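Local coordinates for cutinase-like protein (Cryptococcus sp., PDB 2CZQ) that probably hydrolyses carboxylic esters as a secreted cutinase-like enzyme of the alpha/beta hydrolase fold, at residues 1-5 with 36-40; 42-47 with 62-66; 48-54 with 85-89; 110-116 with 156-160; 135-141 with 166-172. All blocks are in the same frame, centred on the assembly; numbering follows the deposited sequence.

Contact 1: 1-5 with 36-40; sequences ATSSA and AALSG
This is a loop-to-loop backbone contact: Ala-1 and Thr-2 of the N-terminal tail lie along Leu-38 and Ser-39, just past the end of helix 28-37. Two main-chain bonds join the tail to the turn. Ala-1 N donates to Ala-37 O at 3.0 Å, coming from above the carbonyl plane. Ser-39 N returns a bond to Ala-1 O, 2.8 Å long and bent to 160° at the hydrogen. The same oxygen also receives a CA-H...O contact from Leu-38 CA. The chain terminus is therefore tied by both its amino group and its first carbonyl. Leu-38 is the first residue to leave helical geometry, so the tail fastens onto the C-terminal exit of the helix, in the connection to strand 41-45 of the alpha/beta hydrolase sheet. The hydroxyl of Ser-39 sits between its backbone N and carbonyl carbon (chi1 62°). This turns OG to face Thr-2 OG1 at 3.0 Å, where either hydroxyl could donate. Leu-38 CD2 reaches alongside the tail, 4.3 Å from Ala-1 CB and 4.2 Å from Ser-3 CB. The leucine side chain also rests on Val-198 of helix 187-200. A water joins Ser-3 N to Ser-39 O, at 2.8 Å from each. Ser-3 OG turns to other partners, the carbonyl of Leu-201 and the backbone N of Cys-6.

Contact 2: 42-47 with 62-66; sequences TIYNTV and DIIRR. With CIT (citric acid), chain C.
The first side-chain torsion is near trans in both Tyr-44 and Asp-62 (chi1 179° and -166°), which extends the phenol from the strand and the carboxylate from the helix until they meet. Tyr-44 OH donates to Asp-62 OD2 at 2.6 Å, on the syn lone pair. The oxygen lies at the ring edge, near the ring plane. Val-47 N grips the same OD2 at 2.8 Å in a nearly straight bond, arriving from above the carboxylate plane. Two donors on OD2 would probably favour the charged form of the carboxylate. Arg-65 is modelled in two conformers; in the one given, its guanidinium turns a face to Tyr-44 OH. Arg-66 lays its aliphatic chain over a face of the Tyr-44 ring, a CH-pi contact with CD 3.9 Å from the centroid. Beyond the ring its NE and NH2 bind two oxygens of one citrate carboxylate, NH2 to O2 at 2.7 Å. Thr-42 OG1 donates to that O2 as well. The citrate probably comes from the crystallisation liquor. Thr-46 CG2 packs on Asp-62 CB at 3.9 Å. The 62-66 part of helix 57-73 runs at 146° to residues 42-45 of the edge strand, nearer antiparallel than parallel. Tyr-44 and Arg-66 also touch Val-10 of the adjacent strand 9-14, while Ile-63 reaches Thr-91 of helix 86-98.

Contact 3: 48-54 with 85-89; sequences YTADFSQ and SQGAA
Gln-86 reaches out from the first turn of helix 86-98 into the loop 48-54, and every atom of its side chain finds a neighbour there. CB lies 3.1 Å from Gln-54 OE1. CG points directly away from the backbone N (chi1 -179°) and passes 3.4 Å from Tyr-48 OH. CD remains close to Gln-54 OE1. The chain is extended, which carries the amide past Tyr-48 and into the bend of the loop. There NE2 donates to Asp-51 O at 2.9 Å, with the donor tilted from the carbonyl plane. NE2 also bonds Thr-17 OG1. Gln-86 OE1 lies 2.7 Å from a water that can donate to it, though this water has other acceptors in reach. Asp-51 N donates to the same water. OE1 also lies near the edge of the Tyr-48 ring, whose plane stands almost perpendicular to the amide. The setting resembles the nucleophile elbow of alpha/beta hydrolases. Ser-85 has the strained backbone of that turn, and its OG bonds His-180 NE2, consistent with the catalytic serine. Gln-86 is the next residue, so its grip on the loop lies directly beside this site. The loop has its own bracing. Asp-51 opens a type I turn ending at Gln-54, and its OD1 takes Ser-53 N on the anti lone pair, an Asx turn, and Ser-53 OG at 2.6 Å on the syn lone pair. OD2 accepts from Thr-49 OG1. Gln-54 NE2 donates to Phe-52 O and to Thr-17 OG1. Tyr-48 presents one ring face to Ala-50 N, and its hydroxyl bonds Arg-15 O.

Contact 4: 110-116 with 156-160; sequences GVFLIGN and KTLDV
Val-160 O accepts twice, from Gly-115 N at 3.2 Å and from a water at 2.8 Å. That water also accepts from Asn-116 N, bridging the turn after strand 108-114 to the end of strand 157-160. Its other proton goes to Asp-159 OD1, 2.7 Å from the water. Asp-159 OD2 takes a nearly straight bond of 2.8 Å from Asn-116 ND2; the donor stands above the carboxylate plane, while OD2 lies in the plane of the amide. The two side chains cross at about a right angle, with their flat groups 43° apart. Upstream the strands pair in parallel register from Val-111 with Thr-157 to Ile-114 with Val-160. Leu-158 N meets Val-111 O at 2.8 Å and Leu-113 N meets Leu-158 O at 2.9 Å. On one face the Phe-112 ring packs obliquely against Leu-158 and Val-160, with CE1 3.6 Å from Val-160 CG2. On the other, Val-111 and Thr-157 lie side by side. These are neighbouring strands of the parallel alpha/beta hydrolase sheet, with strand 78-84 beyond 108-114 and strand 126-127 beyond 157-160. Helix 187-200 covers the Leu-158 face through Met-192, and helix 86-98 the Leu-113 face through Val-92.

Contact 5: 135-141 with 166-172; sequences TRNVNGL and GVCDTAH
Gly-166 O and Val-167 O receive Leu-141 at the start of this pairing of two loops, which lies beyond the C-terminal ends of the sheet strands in the alpha/beta hydrolase fold. Leu-141 CG rests 3.5 Å from Gly-166 O, and Leu-141 N donates to Val-167 O at 2.9 Å. Cys-168 comes next. Its CA lies 3.8 Å from Gly-140 CA, a close approach at a residue without a side chain, and its sulfur is in a disulfide with Cys-161. Asp-169 OD1 lies 3.4 Å from Val-138 CG1. OD1 also accepts from His-172 N in an Asx motif, the donor above the carboxylate plane. Thr-170 N donates to Asn-139 O at 3.0 Å. Its hydroxyl meets two waters, one bonded to Asn-139 N and the other to Gly-140 O. Ala-171 CB packs on Val-138 CG1 at 3.7 Å and lies over a face of the His-172 ring. The imidazole also stacks with Tyr-163. His-172 ND1 donates to the syn lone pair of Asp-169 OD2 at 2.6 Å.

In the fold
Contacts 3 and 4 are buried, and contact 4 lies nearest the chain centre. Contacts 1, 2 and 5 are partly buried. Contacts 2 and 4 belong to the same sheet, one pairing its edge strand 41-45 with a helix, the other pairing two inner strands. Contact 3 continues directly from contact 2 in sequence and meets contact 4 where Ser-85 N approaches Ile-114 O. Contact 5 packs on the end of contact 4 through Cys-168 and Asn-116. Contact 1 lies across the chain centre from contacts 3 and 5, and adjoins contact 2 in sequence. Its bonds are mostly backbone and hydroxyl. Contact 2 relies on a phenol-carboxylate bond and an arginine chain over the ring, contact 3 on an amide, contact 4 on strand ladder and apolar faces, and contact 5 on backbone bonds to a loop that carries a disulfide.

Contact 1: 1-5 with 36-40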
# COMPACT_ATOMS: atom_id res chain seq x y z
N ALA A 1 10.35 0.99 -20.45
CA ALA A 1 10.95 2.35 -20.40
C ALA A 1 11.76 2.53 -19.13
O ALA A 1 11.47 1.90 -18.11
CB ALA A 1 9.86 3.41 -20.48
N THR A 2 12.77 3.38 -19.19
CA THR A 2 13.52 3.75 -18.00
C THR A 2 13.00 5.09 -17.52
O THR A 2 12.90 6.05 -18.29
CB THR A 2 15.03 3.84 -18.32
OG1 THR A 2 15.50 2.55 -18.73
CG2 THR A 2 15.84 4.14 -17.06
N SER A 3 12.65 5.16 -16.24
CA SER A 3 12.32 6.43 -15.61
C SER A 3 13.61 7.12 -15.20
O SER A 3 14.41 6.54 -14.46
CB SER A 3 11.44 6.21 -14.39
OG SER A 3 11.38 7.41 -13.64
N SER A 4 13.80 8.35 -15.65
CA SER A 4 14.95 9.13 -15.22
C SER A 4 14.90 9.42 -13.72
O SER A 4 15.94 9.45 -13.05
CB SER A 4 15.08 10.44 -16.01
OG SER A 4 13.84 11.09 -16.14
N ALA A 5 13.70 9.61 -13.19
CA ALA A 5 13.52 9.85 -11.77
C ALA A 5 13.87 8.61 -10.95
O ALA A 5 14.44 8.72 -9.86
CB ALA A 5 12.09 10.27 -11.48
N ALA A 36 6.52 -4.39 -16.13
CA ALA A 36 6.58 -4.45 -17.59
C ALA A 36 6.70 -3.06 -18.20
O ALA A 36 7.29 -2.90 -19.27
CB ALA A 36 5.36 -5.17 -18.16
N ALA A 37 6.15 -2.05 -17.52
CA ALA A 37 6.16 -0.68 -18.03
C ALA A 37 7.50 0.03 -17.79
O ALA A 37 7.96 0.79 -18.64
CB ALA A 37 5.03 0.12 -17.42
N LEU A 38 8.09 -0.23 -16.63
CA LEU A 38 9.31 0.46 -16.21
C LEU A 38 10.39 -0.54 -15.84
O LEU A 38 10.19 -1.38 -14.97
CB LEU A 38 9.04 1.38 -15.02
CG LEU A 38 8.21 2.64 -15.25
CD1 LEU A 38 8.05 3.37 -13.94
CD2 LEU A 38 8.82 3.55 -16.32
N SER A 39 11.53 -0.41 -16.49
CA SER A 39 12.69 -1.24 -16.18
C SER A 39 13.29 -0.89 -14.82
O SER A 39 13.05 0.19 -14.27
CB SER A 39 13.75 -1.08 -17.27
OG SER A 39 14.20 0.26 -17.32
N GLY A 40 14.08 -1.82 -14.29
CA GLY A 40 14.80 -1.59 -13.05
C GLY A 40 14.00 -1.88 -11.79
O GLY A 40 14.41 -1.49 -10.70
O HOH W 1 12.85 2.94 -14.47

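Contact 2: 42-47 with 62-66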
# COMPACT_ATOMS: atom_id res chain seq x y z
N THR A 42 11.96 -4.39 -8.98
CA THR A 42 11.78 -5.68 -8.34
C THR A 42 10.60 -5.59 -7.38
O THR A 42 10.19 -4.50 -6.97
CB THR A 42 13.04 -6.14 -7.56
OG1 THR A 42 13.41 -5.12 -6.63
CG2 THR A 42 14.26 -6.34 -8.48
N ILE A 43 10.08 -6.77 -7.04
CA ILE A 43 8.95 -6.90 -6.14
C ILE A 43 9.46 -7.58 -4.87
O ILE A 43 9.92 -8.73 -4.91
CB ILE A 43 7.84 -7.75 -6.80
CG1 ILE A 43 7.34 -7.08 -8.09
CG2 ILE A 43 6.69 -7.98 -5.82
CD1 ILE A 43 6.55 -8.01 -9.00
N TYR A 44 9.39 -6.86 -3.75
CA TYR A 44 9.83 -7.39 -2.47
C TYR A 44 8.62 -7.71 -1.61
O TYR A 44 7.80 -6.82 -1.35
CB TYR A 44 10.74 -6.41 -1.72
CG TYR A 44 11.16 -6.97 -0.39
CD1 TYR A 44 12.09 -8.00 -0.33
CD2 TYR A 44 10.59 -6.54 0.81
CE1 TYR A 44 12.46 -8.57 0.87
CE2 TYR A 44 10.95 -7.09 2.02
CZ TYR A 44 11.89 -8.11 2.05
OH TYR A 44 12.29 -8.70 3.22
N ASN A 45 8.54 -8.95 -1.16
CA ASN A 45 7.43 -9.41 -0.33
C ASN A 45 7.82 -9.38 1.14
O ASN A 45 8.67 -10.16 1.59
CB ASN A 45 7.00 -10.82 -0.72
CG ASN A 45 6.89 -11.00 -2.22
OD1 ASN A 45 6.28 -10.18 -2.91
ND2 ASN A 45 7.47 -12.08 -2.73
N THR A 46 7.21 -8.48 1.89
CA THR A 46 7.52 -8.33 3.30
C THR A 46 7.44 -9.66 4.03
O THR A 46 6.48 -10.42 3.87
CB THR A 46 6.53 -7.35 3.90
OG1 THR A 46 6.69 -6.10 3.22
CG2 THR A 46 6.83 -7.06 5.37
N VAL A 47 8.46 -9.95 4.83
CA VAL A 47 8.52 -11.20 5.57
C VAL A 47 7.96 -11.00 6.97
O VAL A 47 8.51 -10.24 7.77
CB VAL A 47 9.96 -11.75 5.64
CG1 VAL A 47 9.99 -13.05 6.44
CG2 VAL A 47 10.51 -11.98 4.24
N ASP A 62 10.17 -5.14 8.74
CA ASP A 62 10.79 -5.63 7.52
C ASP A 62 10.61 -4.68 6.34
O ASP A 62 11.49 -4.58 5.48
CB ASP A 62 10.31 -7.05 7.20
CG ASP A 62 11.17 -7.72 6.17
OD1 ASP A 62 12.40 -7.80 6.38
OD2 ASP A 62 10.67 -8.18 5.13
N ILE A 63 9.48 -3.97 6.28
CA ILE A 63 9.31 -2.90 5.29
C ILE A 63 10.45 -1.89 5.43
O ILE A 63 11.12 -1.53 4.46
CB ILE A 63 7.96 -2.18 5.50
CG1 ILE A 63 6.78 -3.09 5.15
CG2 ILE A 63 7.89 -0.90 4.65
CD1 ILE A 63 5.45 -2.56 5.70
N ILE A 64 10.64 -1.42 6.66
CA ILE A 64 11.63 -0.39 6.93
C ILE A 64 13.04 -0.92 6.70
O ILE A 64 13.89 -0.22 6.14
CB ILE A 64 11.43 0.19 8.35
CG1 ILE A 64 10.09 0.94 8.41
CG2 ILE A 64 12.59 1.10 8.72
CD1 ILE A 64 9.67 1.38 9.80
N ARG A 65 13.28 -2.17 7.08
CA ARG A 65 14.56 -2.83 6.81
C ARG A 65 14.89 -2.81 5.32
O ARG A 65 16.01 -2.45 4.93
CB ARG A 65 14.55 -4.27 7.34
CG ARG A 65 15.76 -5.11 6.94
CD ARG A 65 15.45 -6.59 6.78
NE ARG A 65 15.56 -7.05 5.39
CZ ARG A 65 14.64 -6.87 4.44
NH1 ARG A 65 13.51 -6.24 4.70
NH2 ARG A 65 14.86 -7.34 3.22
N ARG A 66 13.92 -3.17 4.48
CA ARG A 66 14.14 -3.19 3.04
C ARG A 66 14.42 -1.79 2.50
O ARG A 66 15.30 -1.61 1.66
CB ARG A 66 12.98 -3.85 2.28
CG ARG A 66 13.20 -3.96 0.78
CD ARG A 66 14.36 -4.86 0.43
NE ARG A 66 14.66 -4.95 -1.00
CZ ARG A 66 15.41 -4.08 -1.68
NH1 ARG A 66 15.90 -3.00 -1.09
NH2 ARG A 66 15.66 -4.29 -2.97
C1 CIT C . 13.96 -7.25 -3.64
O1 CIT C . 14.45 -7.40 -2.50
O2 CIT C . 14.14 -6.18 -4.26
C2 CIT C . 13.12 -8.34 -4.25
C3 CIT C . 13.87 -9.67 -4.40
O7 CIT C . 15.07 -9.43 -5.19
C4 CIT C . 12.97 -10.66 -5.14
C5 CIT C . 13.72 -11.80 -5.80
O3 CIT C . 14.93 -12.02 -5.58
O4 CIT C . 13.12 -12.56 -6.59
C6 CIT C . 14.22 -10.24 -3.03
O5 CIT C . 13.32 -10.55 -2.22
O6 CIT C . 15.43 -10.40 -2.71

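Contact 3: 48-54 with 85-89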
# COMPACT_ATOMS: atom_id res chain seq x y z
N TYR A 48 6.86 -11.69 7.24
CA TYR A 48 6.25 -11.74 8.56
C TYR A 48 5.21 -12.84 8.55
O TYR A 48 4.97 -13.45 7.51
CB TYR A 48 5.67 -10.38 9.00
CG TYR A 48 4.31 -9.98 8.46
CD1 TYR A 48 4.04 -9.96 7.09
CD2 TYR A 48 3.32 -9.55 9.34
CE1 TYR A 48 2.78 -9.56 6.62
CE2 TYR A 48 2.07 -9.16 8.88
CZ TYR A 48 1.81 -9.16 7.54
OH TYR A 48 0.56 -8.75 7.11
N THR A 49 4.62 -13.12 9.71
CA THR A 49 3.72 -14.26 9.82
C THR A 49 2.36 -14.02 9.18
O THR A 49 1.70 -14.97 8.77
CB THR A 49 3.50 -14.67 11.28
OG1 THR A 49 3.10 -13.51 12.03
CG2 THR A 49 4.79 -15.16 11.94
N ALA A 50 1.93 -12.76 9.11
CA ALA A 50 0.58 -12.42 8.65
C ALA A 50 -0.45 -13.30 9.37
O ALA A 50 -1.33 -13.90 8.75
CB ALA A 50 0.47 -12.56 7.12
N ASP A 51 -0.32 -13.40 10.69
CA ASP A 51 -1.17 -14.27 11.48
C ASP A 51 -2.44 -13.53 11.93
O ASP A 51 -2.51 -12.30 11.85
CB ASP A 51 -0.42 -14.88 12.68
CG ASP A 51 0.00 -13.84 13.70
OD1 ASP A 51 -0.88 -13.30 14.40
OD2 ASP A 51 1.20 -13.51 13.87
N PHE A 52 -3.43 -14.28 12.39
CA PHE A 52 -4.73 -13.66 12.66
C PHE A 52 -4.74 -12.67 13.83
O PHE A 52 -5.67 -11.89 13.96
CB PHE A 52 -5.87 -14.69 12.78
CG PHE A 52 -5.87 -15.47 14.06
CD1 PHE A 52 -6.33 -14.90 15.25
CD2 PHE A 52 -5.47 -16.79 14.07
CE1 PHE A 52 -6.35 -15.63 16.43
CE2 PHE A 52 -5.49 -17.53 15.25
CZ PHE A 52 -5.92 -16.95 16.43
N SER A 53 -3.71 -12.69 14.67
CA SER A 53 -3.68 -11.79 15.83
C SER A 53 -3.72 -10.32 15.45
O SER A 53 -4.19 -9.49 16.23
CB SER A 53 -2.45 -12.04 16.72
OG SER A 53 -1.28 -11.47 16.17
N GLN A 54 -3.20 -10.01 14.25
CA GLN A 54 -3.01 -8.64 13.76
C GLN A 54 -1.87 -7.89 14.44
O GLN A 54 -1.75 -6.67 14.30
CB GLN A 54 -4.30 -7.81 13.77
CG GLN A 54 -5.47 -8.48 13.06
CD GLN A 54 -5.11 -8.94 11.66
OE1 GLN A 54 -4.63 -8.15 10.84
NE2 GLN A 54 -5.32 -10.22 11.39
N SER A 85 -4.96 -5.26 3.67
CA SER A 85 -5.56 -5.77 4.90
C SER A 85 -4.55 -5.64 6.05
O SER A 85 -4.09 -4.53 6.31
CB SER A 85 -6.10 -7.19 4.69
OG SER A 85 -7.00 -7.53 5.72
N GLN A 86 -4.17 -6.72 6.73
CA GLN A 86 -3.15 -6.61 7.77
C GLN A 86 -1.90 -5.89 7.25
O GLN A 86 -1.27 -5.11 7.96
CB GLN A 86 -2.78 -7.98 8.34
CG GLN A 86 -1.73 -7.85 9.44
CD GLN A 86 -1.47 -9.09 10.27
OE1 GLN A 86 -0.70 -9.02 11.21
NE2 GLN A 86 -2.08 -10.23 9.92
N GLY A 87 -1.54 -6.17 6.00
CA GLY A 87 -0.38 -5.54 5.38
C GLY A 87 -0.53 -4.05 5.17
O GLY A 87 0.46 -3.32 5.19
N ALA A 88 -1.76 -3.59 4.97
CA ALA A 88 -2.03 -2.15 4.91
C ALA A 88 -1.76 -1.51 6.27
O ALA A 88 -1.11 -0.47 6.35
CB ALA A 88 -3.45 -1.87 4.43
N ALA A 89 -2.25 -2.14 7.34
CA ALA A 89 -1.99 -1.64 8.69
C ALA A 89 -0.49 -1.61 8.98
O ALA A 89 0.03 -0.63 9.50
CB ALA A 89 -2.73 -2.49 9.72
O HOH W 2 1.06 -11.03 11.74

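Contact 4: 110-116 with 156-160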
# COMPACT_ATOMS: atom_id res chain seq x y z
N GLY A 110 5.38 6.65 -3.39
CA GLY A 110 3.95 6.43 -3.27
C GLY A 110 3.65 5.32 -2.31
O GLY A 110 4.46 4.42 -2.11
N VAL A 111 2.46 5.39 -1.72
CA VAL A 111 1.93 4.37 -0.83
C VAL A 111 0.55 3.99 -1.36
O VAL A 111 -0.29 4.87 -1.59
CB VAL A 111 1.82 4.89 0.62
CG1 VAL A 111 1.23 3.82 1.53
CG2 VAL A 111 3.18 5.35 1.13
N PHE A 112 0.34 2.70 -1.59
CA PHE A 112 -0.90 2.21 -2.16
C PHE A 112 -1.48 1.15 -1.24
O PHE A 112 -0.86 0.10 -1.02
CB PHE A 112 -0.64 1.64 -3.55
CG PHE A 112 -1.88 1.16 -4.24
CD1 PHE A 112 -2.70 2.04 -4.94
CD2 PHE A 112 -2.24 -0.18 -4.18
CE1 PHE A 112 -3.85 1.58 -5.56
CE2 PHE A 112 -3.39 -0.64 -4.79
CZ PHE A 112 -4.19 0.24 -5.48
N LEU A 113 -2.65 1.43 -0.69
CA LEU A 113 -3.28 0.57 0.30
C LEU A 113 -4.62 0.07 -0.20
O LEU A 113 -5.34 0.81 -0.87
CB LEU A 113 -3.50 1.33 1.62
CG LEU A 113 -2.28 2.06 2.19
CD1 LEU A 113 -2.68 2.94 3.36
CD2 LEU A 113 -1.19 1.08 2.60
N ILE A 114 -4.94 -1.18 0.11
CA ILE A 114 -6.25 -1.75 -0.18
C ILE A 114 -6.79 -2.46 1.05
O ILE A 114 -6.05 -3.14 1.77
CB ILE A 114 -6.23 -2.72 -1.39
CG1 ILE A 114 -5.00 -3.63 -1.36
CG2 ILE A 114 -6.32 -1.94 -2.69
CD1 ILE A 114 -5.07 -4.80 -2.33
N GLY A 115 -8.08 -2.29 1.31
CA GLY A 115 -8.70 -2.95 2.44
C GLY A 115 -8.04 -2.61 3.77
O GLY A 115 -7.75 -3.49 4.58
N ASN A 116 -7.81 -1.32 4.00
CA ASN A 116 -7.00 -0.85 5.11
C ASN A 116 -7.76 -0.82 6.44
O ASN A 116 -8.69 -0.03 6.58
CB ASN A 116 -6.52 0.57 4.77
CG ASN A 116 -5.62 1.16 5.82
OD1 ASN A 116 -5.10 0.47 6.70
ND2 ASN A 116 -5.42 2.47 5.73
N LYS A 156 0.88 11.60 -1.17
CA LYS A 156 1.45 10.56 -2.03
C LYS A 156 0.93 9.16 -1.67
O LYS A 156 1.56 8.16 -1.96
CB LYS A 156 2.98 10.62 -2.07
CG LYS A 156 3.65 10.39 -0.75
CD LYS A 156 5.15 10.61 -0.89
CE LYS A 156 5.83 10.56 0.46
NZ LYS A 156 7.32 10.67 0.34
N THR A 157 -0.25 9.13 -1.05
CA THR A 157 -0.93 7.89 -0.71
C THR A 157 -2.23 7.77 -1.50
O THR A 157 -2.90 8.77 -1.78
CB THR A 157 -1.22 7.86 0.81
OG1 THR A 157 0.01 7.88 1.53
CG2 THR A 157 -1.90 6.56 1.24
N LEU A 158 -2.57 6.54 -1.84
CA LEU A 158 -3.89 6.20 -2.33
C LEU A 158 -4.38 5.07 -1.44
O LEU A 158 -3.75 4.00 -1.39
CB LEU A 158 -3.83 5.73 -3.78
CG LEU A 158 -4.20 6.69 -4.90
CD1 LEU A 158 -4.26 5.91 -6.20
CD2 LEU A 158 -5.51 7.42 -4.65
N ASP A 159 -5.46 5.33 -0.71
CA ASP A 159 -6.06 4.34 0.18
C ASP A 159 -7.39 3.91 -0.42
O ASP A 159 -8.40 4.63 -0.36
CB ASP A 159 -6.22 4.91 1.59
CG ASP A 159 -6.57 3.85 2.61
OD1 ASP A 159 -6.76 2.68 2.21
OD2 ASP A 159 -6.66 4.12 3.83
N VAL A 160 -7.36 2.73 -1.04
CA VAL A 160 -8.47 2.22 -1.82
C VAL A 160 -9.32 1.30 -0.96
O VAL A 160 -8.84 0.28 -0.45
CB VAL A 160 -7.96 1.48 -3.07
CG1 VAL A 160 -9.12 1.01 -3.94
CG2 VAL A 160 -6.99 2.35 -3.87
O HOH W 3 -8.64 0.81 2.31

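Contact 5: 135-141 with 166-172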
# COMPACT_ATOMS: atom_id res chain seq x y z
N THR A 135 -16.31 5.90 -0.46
CA THR A 135 -15.77 5.43 0.82
C THR A 135 -14.78 6.41 1.41
O THR A 135 -13.97 6.03 2.27
CB THR A 135 -15.11 4.06 0.68
OG1 THR A 135 -14.08 4.14 -0.32
CG2 THR A 135 -16.10 3.01 0.18
N ARG A 136 -14.81 7.67 1.00
CA ARG A 136 -13.88 8.62 1.57
C ARG A 136 -14.14 8.86 3.06
O ARG A 136 -13.20 8.98 3.84
CB ARG A 136 -13.89 9.95 0.82
CG ARG A 136 -12.90 10.95 1.40
CD ARG A 136 -12.41 11.99 0.43
NE ARG A 136 -11.68 11.39 -0.67
CZ ARG A 136 -11.23 12.08 -1.72
NH1 ARG A 136 -11.42 13.39 -1.79
NH2 ARG A 136 -10.58 11.45 -2.69
N ASN A 137 -15.42 8.92 3.43
CA ASN A 137 -15.81 9.34 4.78
C ASN A 137 -16.31 8.19 5.63
O ASN A 137 -17.39 8.24 6.23
CB ASN A 137 -16.82 10.47 4.70
CG ASN A 137 -16.34 11.58 3.81
OD1 ASN A 137 -15.25 12.10 4.03
ND2 ASN A 137 -17.10 11.90 2.78
N VAL A 138 -15.48 7.15 5.68
CA VAL A 138 -15.72 5.99 6.52
C VAL A 138 -14.43 5.61 7.23
O VAL A 138 -13.33 5.93 6.77
CB VAL A 138 -16.28 4.77 5.71
CG1 VAL A 138 -17.54 5.16 4.95
CG2 VAL A 138 -15.23 4.20 4.75
N ASN A 139 -14.58 4.92 8.35
CA ASN A 139 -13.46 4.46 9.15
C ASN A 139 -13.31 2.95 9.10
O ASN A 139 -14.30 2.22 9.00
CB ASN A 139 -13.67 4.87 10.60
CG ASN A 139 -13.51 6.35 10.81
OD1 ASN A 139 -12.49 6.93 10.43
ND2 ASN A 139 -14.52 6.98 11.41
N GLY A 140 -12.07 2.49 9.20
CA GLY A 140 -11.78 1.08 9.30
C GLY A 140 -11.91 0.56 10.72
O GLY A 140 -12.11 1.32 11.68
N LEU A 141 -11.78 -0.75 10.86
CA LEU A 141 -11.95 -1.42 12.14
C LEU A 141 -10.92 -1.04 13.19
O LEU A 141 -11.20 -1.11 14.39
CB LEU A 141 -11.91 -2.93 11.95
CG LEU A 141 -13.10 -3.55 11.22
CD1 LEU A 141 -12.76 -4.95 10.75
CD2 LEU A 141 -14.34 -3.58 12.11
N GLY A 166 -15.99 -4.42 4.89
CA GLY A 166 -16.16 -4.19 6.32
C GLY A 166 -14.90 -3.91 7.12
O GLY A 166 -14.99 -3.49 8.27
N VAL A 167 -13.74 -4.15 6.52
CA VAL A 167 -12.47 -3.91 7.21
C VAL A 167 -12.08 -2.43 7.17
O VAL A 167 -11.63 -1.87 8.17
CB VAL A 167 -11.35 -4.81 6.63
CG1 VAL A 167 -10.01 -4.49 7.27
CG2 VAL A 167 -11.71 -6.29 6.82
N CYS A 168 -12.24 -1.80 6.00
CA CYS A 168 -11.92 -0.39 5.82
C CYS A 168 -13.14 0.54 5.87
O CYS A 168 -12.98 1.75 6.03
CB CYS A 168 -11.13 -0.17 4.52
SG CYS A 168 -11.92 -0.78 3.03
N ASP A 169 -14.33 -0.05 5.75
CA ASP A 169 -15.59 0.68 5.64
C ASP A 169 -16.60 0.07 6.62
O ASP A 169 -17.41 -0.79 6.25
CB ASP A 169 -16.11 0.60 4.20
CG ASP A 169 -17.45 1.28 3.99
OD1 ASP A 169 -18.04 1.83 4.95
OD2 ASP A 169 -17.95 1.29 2.85
N THR A 170 -16.54 0.51 7.87
CA THR A 170 -17.47 -0.02 8.87
C THR A 170 -18.84 0.63 8.77
O THR A 170 -19.78 0.18 9.44
CB THR A 170 -16.93 0.10 10.31
OG1 THR A 170 -16.78 1.49 10.65
CG2 THR A 170 -15.54 -0.53 10.45
N ALA A 171 -18.98 1.67 7.96
CA ALA A 171 -20.30 2.26 7.72
C ALA A 171 -21.16 1.34 6.87
O ALA A 171 -22.27 0.98 7.27
CB ALA A 171 -20.17 3.64 7.08
N HIS A 172 -20.64 0.94 5.71
CA HIS A 172 -21.43 0.19 4.75
C HIS A 172 -21.11 -1.29 4.72
O HIS A 172 -21.86 -2.06 4.13
CB HIS A 172 -21.27 0.73 3.33
CG HIS A 172 -21.15 2.22 3.25
ND1 HIS A 172 -20.00 2.84 2.83
CD2 HIS A 172 -22.04 3.21 3.52
CE1 HIS A 172 -20.17 4.15 2.86
NE2 HIS A 172 -21.40 4.40 3.27
O HOH W 4 -17.06 4.07 9.24
O HOH W 5 -14.81 1.99 12.42